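Histidyl-trna synthetase (Thermus thermophilus, PDB 1ADY) catalyses the ATP-dependent attachment of L-histidine to tRNA(His), releasing AMP and diphosphate, as a homodimeric class II aminoacyl-tRNA synthetase. Local coordinates at residues T41-E46 / L76-E81; G55-I60 / G260-V265; G108-A113 / F124-Y129. All blocks are in the same frame, centred on the assembly; numbering follows the deposited sequence.

Contact 1: T41-E46 / L76-E81. With HAM (histidyl-adenosine monophosphate), chain F.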
# COMPACT_ATOMS: atom_id res chain seq x y z
N THR A 41 -6.01 -4.23 -6.89
CA THR A 41 -7.43 -4.43 -6.68
C THR A 41 -7.83 -3.94 -5.29
O THR A 41 -6.98 -3.74 -4.41
CB THR A 41 -7.82 -5.91 -6.83
OG1 THR A 41 -6.99 -6.71 -5.97
CG2 THR A 41 -7.64 -6.36 -8.26
N PRO A 42 -9.14 -3.67 -5.09
CA PRO A 42 -9.68 -3.20 -3.82
C PRO A 42 -9.43 -4.19 -2.68
O PRO A 42 -9.27 -5.38 -2.91
CB PRO A 42 -11.17 -3.09 -4.11
CG PRO A 42 -11.18 -2.70 -5.55
CD PRO A 42 -10.18 -3.66 -6.13
N ILE A 43 -9.41 -3.67 -1.45
CA ILE A 43 -9.19 -4.48 -0.26
C ILE A 43 -10.29 -5.53 -0.06
O ILE A 43 -10.07 -6.56 0.58
CB ILE A 43 -9.08 -3.57 0.99
CG1 ILE A 43 -7.81 -2.72 0.91
CG2 ILE A 43 -9.10 -4.38 2.28
CD1 ILE A 43 -6.52 -3.51 1.04
N PHE A 44 -11.48 -5.26 -0.59
CA PHE A 44 -12.58 -6.20 -0.49
C PHE A 44 -13.34 -6.37 -1.80
O PHE A 44 -13.34 -5.47 -2.66
CB PHE A 44 -13.54 -5.82 0.66
CG PHE A 44 -13.97 -4.37 0.67
CD1 PHE A 44 -14.75 -3.85 -0.36
CD2 PHE A 44 -13.61 -3.54 1.72
CE1 PHE A 44 -15.16 -2.52 -0.34
CE2 PHE A 44 -14.02 -2.20 1.75
CZ PHE A 44 -14.79 -1.69 0.72
N GLU A 45 -13.94 -7.54 -1.97
CA GLU A 45 -14.70 -7.85 -3.17
C GLU A 45 -16.03 -8.43 -2.70
O GLU A 45 -16.22 -8.67 -1.51
CB GLU A 45 -13.96 -8.91 -4.01
CG GLU A 45 -12.55 -8.53 -4.47
CD GLU A 45 -12.51 -7.86 -5.84
OE1 GLU A 45 -13.57 -7.61 -6.45
OE2 GLU A 45 -11.38 -7.60 -6.32
N GLU A 46 -16.96 -8.63 -3.64
CA GLU A 46 -18.25 -9.22 -3.30
C GLU A 46 -17.89 -10.61 -2.80
O GLU A 46 -17.16 -11.33 -3.48
CB GLU A 46 -19.13 -9.37 -4.54
CG GLU A 46 -19.49 -8.07 -5.23
CD GLU A 46 -20.37 -8.29 -6.45
OE1 GLU A 46 -21.27 -9.16 -6.39
OE2 GLU A 46 -20.16 -7.59 -7.47
N LEU A 76 -19.75 -8.39 1.56
CA LEU A 76 -18.40 -8.12 1.10
C LEU A 76 -17.40 -8.90 1.95
O LEU A 76 -17.68 -9.22 3.10
CB LEU A 76 -18.10 -6.62 1.22
CG LEU A 76 -18.49 -5.65 0.09
CD1 LEU A 76 -19.74 -6.09 -0.63
CD2 LEU A 76 -18.65 -4.25 0.66
N THR A 77 -16.24 -9.19 1.39
CA THR A 77 -15.22 -9.93 2.13
C THR A 77 -13.83 -9.35 1.93
O THR A 77 -13.46 -8.91 0.83
CB THR A 77 -15.22 -11.42 1.76
OG1 THR A 77 -16.52 -11.97 2.00
CG2 THR A 77 -14.21 -12.18 2.59
N LEU A 78 -13.08 -9.29 3.02
CA LEU A 78 -11.72 -8.80 3.03
C LEU A 78 -10.87 -9.79 2.26
O LEU A 78 -10.77 -10.96 2.64
CB LEU A 78 -11.20 -8.69 4.46
CG LEU A 78 -11.05 -7.29 5.07
CD1 LEU A 78 -12.29 -6.45 4.80
CD2 LEU A 78 -10.79 -7.40 6.57
N ARG A 79 -10.30 -9.33 1.15
CA ARG A 79 -9.45 -10.14 0.29
C ARG A 79 -8.45 -11.04 1.03
O ARG A 79 -7.56 -10.55 1.74
CB ARG A 79 -8.73 -9.23 -0.71
CG ARG A 79 -7.34 -9.65 -1.10
CD ARG A 79 -6.35 -8.52 -0.83
NE ARG A 79 -6.40 -7.48 -1.84
CZ ARG A 79 -5.48 -6.52 -1.98
NH1 ARG A 79 -4.44 -6.48 -1.16
NH2 ARG A 79 -5.60 -5.62 -2.95
N PRO A 80 -8.62 -12.37 0.92
CA PRO A 80 -7.74 -13.35 1.56
C PRO A 80 -6.63 -13.83 0.62
O PRO A 80 -5.62 -14.39 1.07
CB PRO A 80 -8.70 -14.49 1.89
CG PRO A 80 -9.60 -14.49 0.70
CD PRO A 80 -9.86 -13.01 0.43
N GLU A 81 -6.81 -13.58 -0.68
CA GLU A 81 -5.87 -14.00 -1.71
C GLU A 81 -6.13 -13.17 -2.97
O GLU A 81 -7.25 -12.70 -3.18
CB GLU A 81 -6.03 -15.51 -1.94
CG GLU A 81 -5.76 -16.02 -3.33
CD GLU A 81 -7.00 -16.06 -4.19
OE1 GLU A 81 -8.11 -16.24 -3.65
OE2 GLU A 81 -6.86 -15.93 -5.41
P HAM F . -1.34 -19.45 -0.78
O1P HAM F . -2.70 -19.37 -0.20
O2P HAM F . -0.71 -20.79 -0.72
O3P HAM F . -1.41 -18.87 -2.28
O5' HAM F . -0.30 -18.51 -0.01
C5' HAM F . 0.93 -18.18 -0.65
C4' HAM F . 1.92 -17.57 0.32
O4' HAM F . 1.27 -16.55 1.10
C3' HAM F . 2.42 -18.57 1.33
O3' HAM F . 3.51 -19.38 0.88
C2' HAM F . 2.93 -17.63 2.41
O2' HAM F . 4.22 -17.09 2.10
C1' HAM F . 1.87 -16.54 2.40
N9 HAM F . 0.82 -16.67 3.43
C8 HAM F . -0.35 -17.35 3.34
N7 HAM F . -1.02 -17.34 4.50
C5 HAM F . -0.22 -16.63 5.30
C6 HAM F . -0.47 -16.36 6.65
N6 HAM F . -1.54 -16.81 7.24
N1 HAM F . 0.44 -15.59 7.28
C2 HAM F . 1.53 -15.16 6.65
N3 HAM F . 1.79 -15.45 5.37
C4 HAM F . 0.90 -16.19 4.68
C HAM F . -2.24 -17.90 -2.94
O HAM F . -2.79 -17.03 -2.29
CA HAM F . -2.48 -17.97 -4.44
N HAM F . -3.53 -17.06 -4.84
CB HAM F . -1.19 -17.65 -5.21
CG HAM F . -1.36 -17.69 -6.70
CD2 HAM F . -1.30 -16.71 -7.64
ND1 HAM F . -1.76 -18.83 -7.37
CE1 HAM F . -1.95 -18.55 -8.64
NE2 HAM F . -1.69 -17.27 -8.83
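Phe-44 to Glu-46 and Leu-76 to Leu-78 run antiparallel as neighbouring strands of a small three-stranded sheet in the catalytic domain, just after the threonine-proline pair with which class II motif 1 probably ends. Glu-45 and Thr-77 form the hydrogen-bonded pair: Thr-77 N gives a bond to Glu-45 O at 2.9 Å, and Glu-45 N returns one to Thr-77 O at 3.2 Å. Arg-79 N continues the ladder beyond the strand end with a 2.8 Å bond to Ile-43 O. Phe-44 and Leu-78 share one face of the sheet. With CG of Phe-44 lodged between its own backbone N and carbonyl carbon (chi1 49°), the ring lies beside both leucines: CE1 is 4.0 Å from Leu-76 CD2, and Leu-78 CD1 sits at the ring edge. Phe-66 of the second subunit meets the same ring edge-to-face. Arg-79 bends at chi2 and chi3 (-124° and -78°), which carries its guanidinium back along 41-43. Ile-43 CD1 lies 4.2 Å above one guanidinium face, near the rim, and NH2 comes edge-on to within 2.8 Å of Thr-41 O. On the other face of the sheet the Glu-45 carboxylate pairs with Arg-88, and Thr-77 OG1 with Thr-47. Main-chain bonds thus set the register, with Arg-79 N holding Ile-43 O, while the buried guanidinium lies against 41-43 and is bonded through NH1 to Pro-109 O of strand 102-111.

Contact 2: G55-I60 / G260-V265. With HAM (histidyl-adenosine monophosphate), chain F.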
# COMPACT_ATOMS: atom_id res chain seq x y z
N GLY A 55 -13.24 -21.73 -4.01
CA GLY A 55 -13.89 -23.02 -3.83
C GLY A 55 -14.57 -23.16 -2.49
O GLY A 55 -13.91 -23.20 -1.45
N ALA A 56 -15.89 -23.35 -2.52
CA ALA A 56 -16.70 -23.49 -1.31
C ALA A 56 -16.31 -24.61 -0.33
O ALA A 56 -16.90 -24.73 0.74
CB ALA A 56 -18.17 -23.62 -1.69
N ALA A 57 -15.31 -25.41 -0.69
CA ALA A 57 -14.88 -26.50 0.18
C ALA A 57 -13.59 -26.22 0.94
O ALA A 57 -13.23 -26.97 1.84
CB ALA A 57 -14.73 -27.78 -0.64
N THR A 58 -12.90 -25.15 0.57
CA THR A 58 -11.64 -24.80 1.22
C THR A 58 -11.79 -24.17 2.60
O THR A 58 -12.78 -23.49 2.88
CB THR A 58 -10.78 -23.88 0.33
OG1 THR A 58 -9.53 -23.63 0.97
CG2 THR A 58 -11.49 -22.57 0.07
N ASP A 59 -10.77 -24.34 3.43
CA ASP A 59 -10.75 -23.79 4.79
C ASP A 59 -10.91 -22.28 4.75
O ASP A 59 -11.63 -21.70 5.56
CB ASP A 59 -9.42 -24.10 5.47
CG ASP A 59 -9.22 -25.57 5.68
OD1 ASP A 59 -9.38 -26.34 4.70
OD2 ASP A 59 -8.91 -25.96 6.83
N ILE A 60 -10.22 -21.66 3.80
CA ILE A 60 -10.26 -20.22 3.61
C ILE A 60 -11.71 -19.76 3.52
O ILE A 60 -12.18 -19.02 4.38
CB ILE A 60 -9.49 -19.82 2.33
CG1 ILE A 60 -8.04 -20.28 2.42
CG2 ILE A 60 -9.56 -18.31 2.12
CD1 ILE A 60 -7.22 -20.00 1.19
N GLY A 260 -3.47 -25.23 -1.30
CA GLY A 260 -4.53 -24.80 -0.41
C GLY A 260 -5.74 -24.18 -1.09
O GLY A 260 -6.65 -23.69 -0.42
N LEU A 261 -5.76 -24.19 -2.42
CA LEU A 261 -6.87 -23.60 -3.16
C LEU A 261 -7.40 -24.55 -4.24
O LEU A 261 -6.62 -25.22 -4.92
CB LEU A 261 -6.44 -22.26 -3.77
CG LEU A 261 -5.92 -21.24 -2.75
CD1 LEU A 261 -4.45 -21.48 -2.42
CD2 LEU A 261 -6.08 -19.84 -3.30
N ASP A 262 -8.72 -24.60 -4.39
CA ASP A 262 -9.37 -25.48 -5.35
C ASP A 262 -9.42 -25.07 -6.81
O ASP A 262 -9.85 -25.86 -7.65
CB ASP A 262 -10.80 -25.80 -4.90
CG ASP A 262 -10.85 -26.72 -3.71
OD1 ASP A 262 -9.77 -27.22 -3.31
OD2 ASP A 262 -11.97 -26.95 -3.18
N TYR A 263 -9.01 -23.84 -7.13
CA TYR A 263 -9.04 -23.39 -8.52
C TYR A 263 -7.88 -23.91 -9.37
O TYR A 263 -7.85 -23.74 -10.59
CB TYR A 263 -9.16 -21.86 -8.62
CG TYR A 263 -8.09 -21.06 -7.91
CD1 TYR A 263 -6.74 -21.22 -8.21
CD2 TYR A 263 -8.44 -20.10 -6.96
CE1 TYR A 263 -5.77 -20.44 -7.59
CE2 TYR A 263 -7.48 -19.32 -6.34
CZ TYR A 263 -6.14 -19.50 -6.66
OH TYR A 263 -5.18 -18.72 -6.05
N TYR A 264 -6.92 -24.55 -8.70
CA TYR A 264 -5.75 -25.10 -9.36
C TYR A 264 -6.04 -26.27 -10.28
O TYR A 264 -6.78 -27.18 -9.94
CB TYR A 264 -4.71 -25.53 -8.33
CG TYR A 264 -3.99 -24.38 -7.69
CD1 TYR A 264 -3.11 -23.59 -8.43
CD2 TYR A 264 -4.20 -24.06 -6.36
CE1 TYR A 264 -2.47 -22.51 -7.85
CE2 TYR A 264 -3.56 -22.98 -5.77
CZ TYR A 264 -2.69 -22.22 -6.52
OH TYR A 264 -2.04 -21.17 -5.92
N VAL A 265 -5.40 -26.23 -11.44
CA VAL A 265 -5.52 -27.28 -12.44
C VAL A 265 -4.13 -27.40 -13.07
O VAL A 265 -3.53 -26.40 -13.47
CB VAL A 265 -6.61 -26.95 -13.50
CG1 VAL A 265 -6.19 -25.78 -14.37
CG2 VAL A 265 -6.89 -28.16 -14.35
P HAM F . -1.34 -19.45 -0.78
O1P HAM F . -2.70 -19.37 -0.20
O2P HAM F . -0.71 -20.79 -0.72
O3P HAM F . -1.41 -18.87 -2.28
O5' HAM F . -0.30 -18.51 -0.01
C5' HAM F . 0.93 -18.18 -0.65
C4' HAM F . 1.92 -17.57 0.32
O4' HAM F . 1.27 -16.55 1.10
C3' HAM F . 2.42 -18.57 1.33
O3' HAM F . 3.51 -19.38 0.88
C2' HAM F . 2.93 -17.63 2.41
O2' HAM F . 4.22 -17.09 2.10
C1' HAM F . 1.87 -16.54 2.40
N9 HAM F . 0.82 -16.67 3.43
C8 HAM F . -0.35 -17.35 3.34
N7 HAM F . -1.02 -17.34 4.50
C5 HAM F . -0.22 -16.63 5.30
C6 HAM F . -0.47 -16.36 6.65
N6 HAM F . -1.54 -16.81 7.24
N1 HAM F . 0.44 -15.59 7.28
C2 HAM F . 1.53 -15.16 6.65
N3 HAM F . 1.79 -15.45 5.37
C4 HAM F . 0.90 -16.19 4.68
C HAM F . -2.24 -17.90 -2.94
O HAM F . -2.79 -17.03 -2.29
CA HAM F . -2.48 -17.97 -4.44
N HAM F . -3.53 -17.06 -4.84
CB HAM F . -1.19 -17.65 -5.21
CG HAM F . -1.36 -17.69 -6.70
CD2 HAM F . -1.30 -16.71 -7.64
ND1 HAM F . -1.76 -18.83 -7.37
CE1 HAM F . -1.95 -18.55 -8.64
NE2 HAM F . -1.69 -17.27 -8.83
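The carboxylate of Asp-262 meets Ala-57 CB through OD2, at 3.8 Å, while the two flat rings that follow it are turned to the bound histidyl-adenylate. Tyr-263 has Leu-261 CB over one face, toward the rim, and the amino nitrogen of the ligand at its edge; that nitrogen donates to Tyr-263 OH at 2.6 Å. Tyr-264 carries Tyr-263 CE1 over the centre of one face, 3.7 Å above the plane, with Leu-261 CD1 at its edge, and its OH donates to ligand ND1 at 2.8 Å. Across the contact, Thr-58 swings its hydroxyl anti to the backbone N (chi1 -177°), and OG1 donates to Gly-260 O at 3.2 Å, tilted 24° from the carbonyl plane. Ile-60 CD1 reaches Leu-261 CG at 4.3 Å, an apolar touch on the leucine whose CD1 lies near the ligand phosphate. A type I turn, closed by Thr-58 N to Gly-55 O, presents Gly-55 to Asp-262, with CA of the glycine 4.3 Å from CB of the aspartate. The other carboxylate oxygen, OD1, forms a salt bridge with Arg-204, and Tyr-263 OH is also bonded to Thr-83. Thr-58 stands at the N-cap position of helix 59-63, so the contact sets a helix start against Gly-260 to Tyr-264, part of the signature sequence of histidyl-tRNA synthetases, whose paired tyrosines here read the amino group and the imidazole of histidine.

Contact 3: G108-A113 / F124-Y129. With HAM (histidyl-adenosine monophosphate), chain F.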
# COMPACT_ATOMS: atom_id res chain seq x y z
N GLY A 108 0.44 -6.19 -1.70
CA GLY A 108 -0.50 -5.58 -0.77
C GLY A 108 -0.86 -6.49 0.38
O GLY A 108 -0.28 -7.57 0.54
N PRO A 109 -1.74 -6.03 1.27
CA PRO A 109 -2.15 -6.83 2.42
C PRO A 109 -3.25 -7.84 2.08
O PRO A 109 -4.09 -7.59 1.21
CB PRO A 109 -2.64 -5.77 3.40
CG PRO A 109 -3.27 -4.75 2.49
CD PRO A 109 -2.25 -4.65 1.38
N MET A 110 -3.23 -8.97 2.78
CA MET A 110 -4.21 -10.02 2.60
C MET A 110 -4.70 -10.33 4.01
O MET A 110 -3.92 -10.26 4.96
CB MET A 110 -3.58 -11.27 2.00
CG MET A 110 -3.03 -11.09 0.60
SD MET A 110 -4.30 -10.86 -0.64
CE MET A 110 -3.32 -10.18 -1.98
N PHE A 111 -5.97 -10.70 4.13
CA PHE A 111 -6.55 -10.97 5.44
C PHE A 111 -7.18 -12.34 5.53
O PHE A 111 -8.10 -12.68 4.77
CB PHE A 111 -7.59 -9.89 5.75
CG PHE A 111 -7.23 -8.53 5.21
CD1 PHE A 111 -6.43 -7.67 5.95
CD2 PHE A 111 -7.63 -8.15 3.93
CE1 PHE A 111 -6.03 -6.45 5.43
CE2 PHE A 111 -7.24 -6.93 3.40
CZ PHE A 111 -6.44 -6.08 4.14
N ARG A 112 -6.70 -13.12 6.49
CA ARG A 112 -7.19 -14.47 6.73
C ARG A 112 -7.56 -14.61 8.20
O ARG A 112 -6.72 -14.45 9.08
CB ARG A 112 -6.14 -15.51 6.35
CG ARG A 112 -6.60 -16.46 5.25
CD ARG A 112 -5.96 -16.13 3.92
NE ARG A 112 -4.70 -16.84 3.76
CZ ARG A 112 -4.22 -17.27 2.58
NH1 ARG A 112 -4.90 -17.05 1.46
NH2 ARG A 112 -3.10 -17.97 2.55
N ALA A 113 -8.82 -14.94 8.45
CA ALA A 113 -9.34 -15.10 9.81
C ALA A 113 -8.95 -16.41 10.46
O ALA A 113 -9.81 -17.20 10.83
CB ALA A 113 -10.86 -14.95 9.81
N PHE A 124 -1.35 -10.12 6.50
CA PHE A 124 -0.00 -10.29 5.98
C PHE A 124 0.07 -9.58 4.65
O PHE A 124 -0.92 -9.02 4.18
CB PHE A 124 0.33 -11.78 5.84
CG PHE A 124 -0.74 -12.57 5.15
CD1 PHE A 124 -1.87 -12.99 5.84
CD2 PHE A 124 -0.63 -12.89 3.80
CE1 PHE A 124 -2.87 -13.72 5.20
CE2 PHE A 124 -1.62 -13.62 3.15
CZ PHE A 124 -2.74 -14.04 3.85
N HIS A 125 1.25 -9.56 4.04
CA HIS A 125 1.45 -8.91 2.75
C HIS A 125 2.15 -9.86 1.80
O HIS A 125 3.11 -10.53 2.19
CB HIS A 125 2.31 -7.65 2.91
CG HIS A 125 1.72 -6.63 3.84
ND1 HIS A 125 1.83 -6.72 5.21
CD2 HIS A 125 1.04 -5.49 3.59
CE1 HIS A 125 1.24 -5.68 5.76
NE2 HIS A 125 0.75 -4.92 4.80
N GLN A 126 1.70 -9.91 0.55
CA GLN A 126 2.30 -10.79 -0.44
C GLN A 126 2.42 -10.15 -1.81
O GLN A 126 1.63 -9.28 -2.17
CB GLN A 126 1.52 -12.10 -0.55
CG GLN A 126 0.12 -11.98 -1.14
CD GLN A 126 -0.62 -13.32 -1.23
OE1 GLN A 126 -0.49 -14.18 -0.35
NE2 GLN A 126 -1.40 -13.49 -2.30
N VAL A 127 3.46 -10.54 -2.54
CA VAL A 127 3.68 -10.05 -3.90
C VAL A 127 2.96 -11.07 -4.76
O VAL A 127 3.14 -12.28 -4.58
CB VAL A 127 5.19 -10.01 -4.25
CG1 VAL A 127 5.38 -9.67 -5.72
CG2 VAL A 127 5.89 -8.99 -3.38
N ASN A 128 2.15 -10.60 -5.70
CA ASN A 128 1.36 -11.49 -6.53
C ASN A 128 1.62 -11.31 -8.01
O ASN A 128 1.54 -10.20 -8.52
CB ASN A 128 -0.12 -11.24 -6.22
CG ASN A 128 -1.03 -12.30 -6.80
OD1 ASN A 128 -1.44 -13.23 -6.10
ND2 ASN A 128 -1.42 -12.13 -8.06
N TYR A 129 1.89 -12.42 -8.70
CA TYR A 129 2.15 -12.41 -10.15
C TYR A 129 1.12 -13.28 -10.87
O TYR A 129 0.79 -14.36 -10.39
CB TYR A 129 3.55 -12.91 -10.46
CG TYR A 129 3.77 -13.18 -11.93
CD1 TYR A 129 3.89 -12.14 -12.84
CD2 TYR A 129 3.82 -14.49 -12.41
CE1 TYR A 129 4.06 -12.38 -14.20
CE2 TYR A 129 3.99 -14.75 -13.77
CZ TYR A 129 4.11 -13.69 -14.66
OH TYR A 129 4.27 -13.94 -16.01
P HAM F . -1.34 -19.45 -0.78
O1P HAM F . -2.70 -19.37 -0.20
O2P HAM F . -0.71 -20.79 -0.72
O3P HAM F . -1.41 -18.87 -2.28
O5' HAM F . -0.30 -18.51 -0.01
C5' HAM F . 0.93 -18.18 -0.65
C4' HAM F . 1.92 -17.57 0.32
O4' HAM F . 1.27 -16.55 1.10
C3' HAM F . 2.42 -18.57 1.33
O3' HAM F . 3.51 -19.38 0.88
C2' HAM F . 2.93 -17.63 2.41
O2' HAM F . 4.22 -17.09 2.10
C1' HAM F . 1.87 -16.54 2.40
N9 HAM F . 0.82 -16.67 3.43
C8 HAM F . -0.35 -17.35 3.34
N7 HAM F . -1.02 -17.34 4.50
C5 HAM F . -0.22 -16.63 5.30
C6 HAM F . -0.47 -16.36 6.65
N6 HAM F . -1.54 -16.81 7.24
N1 HAM F . 0.44 -15.59 7.28
C2 HAM F . 1.53 -15.16 6.65
N3 HAM F . 1.79 -15.45 5.37
C4 HAM F . 0.90 -16.19 4.68
C HAM F . -2.24 -17.90 -2.94
O HAM F . -2.79 -17.03 -2.29
CA HAM F . -2.48 -17.97 -4.44
N HAM F . -3.53 -17.06 -4.84
CB HAM F . -1.19 -17.65 -5.21
CG HAM F . -1.36 -17.69 -6.70
CD2 HAM F . -1.30 -16.71 -7.64
ND1 HAM F . -1.76 -18.83 -7.37
CE1 HAM F . -1.95 -18.55 -8.64
NE2 HAM F . -1.69 -17.27 -8.83
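Gly-108 to Met-110 and Phe-124 to Gln-126 pair across an antiparallel hairpin that corresponds to class II motif 2. Backbone bonds come first. Met-110 and Phe-124 form a complete hydrogen-bonded pair, Met-110 N to Phe-124 O at 2.7 Å and Phe-124 N to Met-110 O at 3.0 Å; Gln-126 N adds a bond to Gly-108 O at 3.1 Å, and its return partner, Gly-108 N to Gln-126 O, is weak.

Stacking and apolar packing follow. Phe-124 has its CG between its backbone N and carbonyl carbon (chi1 48°), and its ring becomes a layer between strand and ligand: the adenine lies nearly parallel to it, with C5 over the ring centre at a height of 3.7 Å, and Met-110 CB and O lie against the opposite face. The Met-110 chain, bent at chi2, meets Gln-126 at about a right angle, CG to CG 3.7 Å. On the other side of the sheet the His-125 ring crosses Pro-109, CD2 reaching Pro-109 CB, while its ND1 is bonded to Glu-310.

The charged interaction belongs to Arg-112. Its chain bends at chi2 and chi3, and the guanidinium is tilted 59° to the Phe-124 ring, whose CZ lies under one guanidinium face. NH2 gives a 3.1 Å bond to O1P of the phosphate at 158°, with adenine N7 nearby; the phosphate contact is the one expected of the motif 2 arginine.

Within the large sheet, strand 102-111 runs between 37-40 and 123-132, and 302-308 flanks 123-132 on its far side, where Gln-126 and Asn-128 touch Ala-306; Tyr-129 packs on Glu-142 and Leu-146 of helix 137-153.

In the fold
All three contacts lie within the catalytic part of the chain and approach the same adenylate. Contacts 1 and 3 are buried strand pairings, from the small and the large sheet respectively, and both come within reach of the second subunit; contact 2 is only partly buried, touches no other chain and joins a turn and helix start to an irregular loop 200 residues away. Main-chain ladders dominate contacts 1 and 3, whereas a single threonine-to-carbonyl bond crosses contact 2. Their ligand duties differ as well: contact 3 handles adenine and phosphate, contact 2 the histidine. Arg-79 couples contact 1 to contact 3 through backbone and guanidinium, and Glu-81 touches contact 2 at Leu-261.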